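Local coordinates for lysosome-associated membrane glycoprotein 3 (PDB 4AKM), which takes part in the unfolded protein response and in the fusion of lysosomes with autophagosomes as a glycoprotein of the lysosomal membrane, at residues A[24-29]-A[129-134]. Residues are numbered along the deposited sequence; the frame is centred on the assembly and turned at random.
Sequences QLIVQD and HLQVKT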
loop_
_atom_site.group_PDB
_atom_site.type_symbol
_atom_site.label_atom_id
_atom_site.label_comp_id
_atom_site.label_asym_id
_atom_site.label_seq_id
_atom_site.Cartn_x
_atom_site.Cartn_y
_atom_site.Cartn_z
ATOM N N GLN A 24 -4.531 -3.752 -6.241
ATOM C CA GLN A 24 -5.298 -3.566 -7.452
ATOM C C GLN A 24 -5.642 -2.083 -7.538
ATOM O O GLN A 24 -5.892 -1.435 -6.521
ATOM C CB GLN A 24 -6.572 -4.425 -7.393
ATOM C CG GLN A 24 -7.354 -4.509 -8.700
ATOM C CD GLN A 24 -8.552 -5.455 -8.626
ATOM O OE1 GLN A 24 -9.594 -5.118 -8.061
ATOM N NE2 GLN A 24 -8.405 -6.643 -9.205
ATOM N N LEU A 25 -5.632 -1.534 -8.745
ATOM C CA LEU A 25 -6.059 -0.159 -8.946
ATOM C C LEU A 25 -7.305 -0.152 -9.815
ATOM O O LEU A 25 -7.328 -0.775 -10.867
ATOM C CB LEU A 25 -4.944 0.677 -9.583
ATOM C CG LEU A 25 -3.745 0.986 -8.679
ATOM C CD1 LEU A 25 -2.646 1.732 -9.430
ATOM C CD2 LEU A 25 -4.183 1.773 -7.450
ATOM N N ILE A 26 -8.342 0.538 -9.362
ATOM C CA ILE A 26 -9.589 0.624 -10.104
ATOM C C ILE A 26 -9.807 2.057 -10.578
ATOM O O ILE A 26 -9.925 2.966 -9.754
ATOM C CB ILE A 26 -10.810 0.195 -9.240
ATOM C CG1 ILE A 26 -10.786 -1.308 -8.939
ATOM C CG2 ILE A 26 -12.117 0.570 -9.932
ATOM C CD1 ILE A 26 -10.009 -1.689 -7.702
ATOM N N VAL A 27 -9.853 2.261 -11.897
ATOM C CA VAL A 27 -10.178 3.588 -12.428
ATOM C C VAL A 27 -11.558 3.643 -13.082
ATOM O O VAL A 27 -11.949 2.747 -13.827
ATOM C CB VAL A 27 -9.074 4.187 -13.368
ATOM C CG1 VAL A 27 -7.707 3.598 -13.051
ATOM C CG2 VAL A 27 -9.416 3.991 -14.841
ATOM N N GLN A 28 -12.297 4.702 -12.770
ATOM C CA GLN A 28 -13.650 4.884 -13.281
ATOM C C GLN A 28 -13.651 5.718 -14.559
ATOM O O GLN A 28 -13.760 6.943 -14.507
ATOM C CB GLN A 28 -14.523 5.552 -12.221
ATOM C CG GLN A 28 -15.896 4.929 -12.072
ATOM C CD GLN A 28 -16.430 5.043 -10.659
ATOM O OE1 GLN A 28 -16.877 4.055 -10.066
ATOM N NE2 GLN A 28 -16.385 6.254 -10.108
ATOM N N ASP A 29 -13.535 5.040 -15.698
ATOM C CA ASP A 29 -13.492 5.692 -17.005
ATOM C C ASP A 29 -14.718 6.555 -17.254
ATOM O O ASP A 29 -14.605 7.705 -17.670
ATOM C CB ASP A 29 -13.411 4.642 -18.115
ATOM C CG ASP A 29 -12.085 3.926 -18.141
ATOM O OD1 ASP A 29 -11.050 4.603 -17.971
ATOM O OD2 ASP A 29 -12.079 2.689 -18.329
ATOM N N HIS A 129 -11.954 9.206 -9.276
ATOM C CA HIS A 129 -11.965 8.171 -10.307
ATOM C C HIS A 129 -10.995 7.044 -9.981
ATOM O O HIS A 129 -11.039 5.980 -10.586
ATOM C CB HIS A 129 -11.585 8.752 -11.672
ATOM C CG HIS A 129 -12.467 9.873 -12.123
ATOM N ND1 HIS A 129 -12.129 11.198 -11.956
ATOM C CD2 HIS A 129 -13.674 9.866 -12.741
ATOM C CE1 HIS A 129 -13.089 11.961 -12.449
ATOM N NE2 HIS A 129 -14.038 11.178 -12.930
ATOM N N LEU A 130 -10.096 7.291 -9.042
ATOM C CA LEU A 130 -9.052 6.322 -8.752
ATOM C C LEU A 130 -9.231 5.713 -7.376
ATOM O O LEU A 130 -9.404 6.411 -6.381
ATOM C CB LEU A 130 -7.658 6.945 -8.897
ATOM C CG LEU A 130 -6.496 6.005 -8.559
ATOM C CD1 LEU A 130 -6.439 4.826 -9.517
ATOM C CD2 LEU A 130 -5.172 6.747 -8.526
ATOM N N GLN A 131 -9.166 4.392 -7.339
ATOM C CA GLN A 131 -9.391 3.640 -6.125
ATOM C C GLN A 131 -8.286 2.604 -6.005
ATOM O O GLN A 131 -7.811 2.082 -7.006
ATOM C CB GLN A 131 -10.749 2.951 -6.223
ATOM C CG GLN A 131 -11.260 2.355 -4.944
ATOM C CD GLN A 131 -12.634 1.751 -5.121
ATOM O OE1 GLN A 131 -13.078 1.503 -6.247
ATOM N NE2 GLN A 131 -13.324 1.516 -4.011
ATOM N N VAL A 132 -7.856 2.321 -4.785
ATOM C CA VAL A 132 -6.909 1.239 -4.570
ATOM C C VAL A 132 -7.547 0.161 -3.689
ATOM O O VAL A 132 -8.295 0.472 -2.762
ATOM C CB VAL A 132 -5.559 1.752 -3.991
ATOM C CG1 VAL A 132 -5.761 2.445 -2.658
ATOM C CG2 VAL A 132 -4.554 0.620 -3.867
ATOM N N LYS A 133 -7.282 -1.102 -4.014
ATOM C CA LYS A 133 -7.733 -2.227 -3.202
ATOM C C LYS A 133 -6.575 -3.139 -2.805
ATOM O O LYS A 133 -5.743 -3.498 -3.636
ATOM C CB LYS A 133 -8.828 -3.025 -3.918
ATOM C CG LYS A 133 -10.234 -2.690 -3.428
ATOM C CD LYS A 133 -11.295 -2.935 -4.491
ATOM C CE LYS A 133 -12.550 -2.103 -4.210
ATOM N NZ LYS A 133 -13.546 -2.139 -5.328
ATOM N N THR A 134 -6.520 -3.496 -1.526
ATOM C CA THR A 134 -5.497 -4.414 -1.037
ATOM C C THR A 134 -6.109 -5.748 -0.662
ATOM O O THR A 134 -7.296 -5.839 -0.360
ATOM C CB THR A 134 -4.754 -3.861 0.193
ATOM O OG1 THR A 134 -5.597 -3.943 1.351
ATOM C CG2 THR A 134 -4.338 -2.423 -0.040
#
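Gln24 and Lys133 form one hydrogen-bonded pair of this antiparallel ladder and Ile26 and Gln131 the next, each closed by two backbone bonds, such as that of 2.9 Å from Lys133 N to Gln24 O. Beyond the end of strand 14-27, Gln28 N adds a last bond of 2.8 Å to His129 O; that oxygen also makes a CA-H...O contact with Val27 CA.

The ladder joins strands 14-27 and 130-135 in one of the two antiparallel sheets of the membrane-proximal luminal domain, a beta-prism fold. Strands 38-41 and 122-125 continue the sheet on either side.

Leu25, Val27, Leu130 and Val132 share the buried face, where branched hydrocarbon side chains suit the core. Leu25 CD2 packs 3.7 Å from Val132 CB, and Leu130 CD1 lies 4.0 Å from Val27 CG1.

On the other face, Ile26 runs beside Gln131 and stretches CD1 to within 3.7 Å of Lys133 CD, so the aliphatic part of the lysine packs on this methyl; Tyr39 and Arg37 also touch Ile26. With CG anti to the backbone N (chi1 -168°), Gln131 brings OE1 alongside Ile26 CG2, at 3.9 Å, leaving NE2 to bond Ser123 OG. Gln24 similarly gives NE2 to Asn41 OD1, a partner for its polar end.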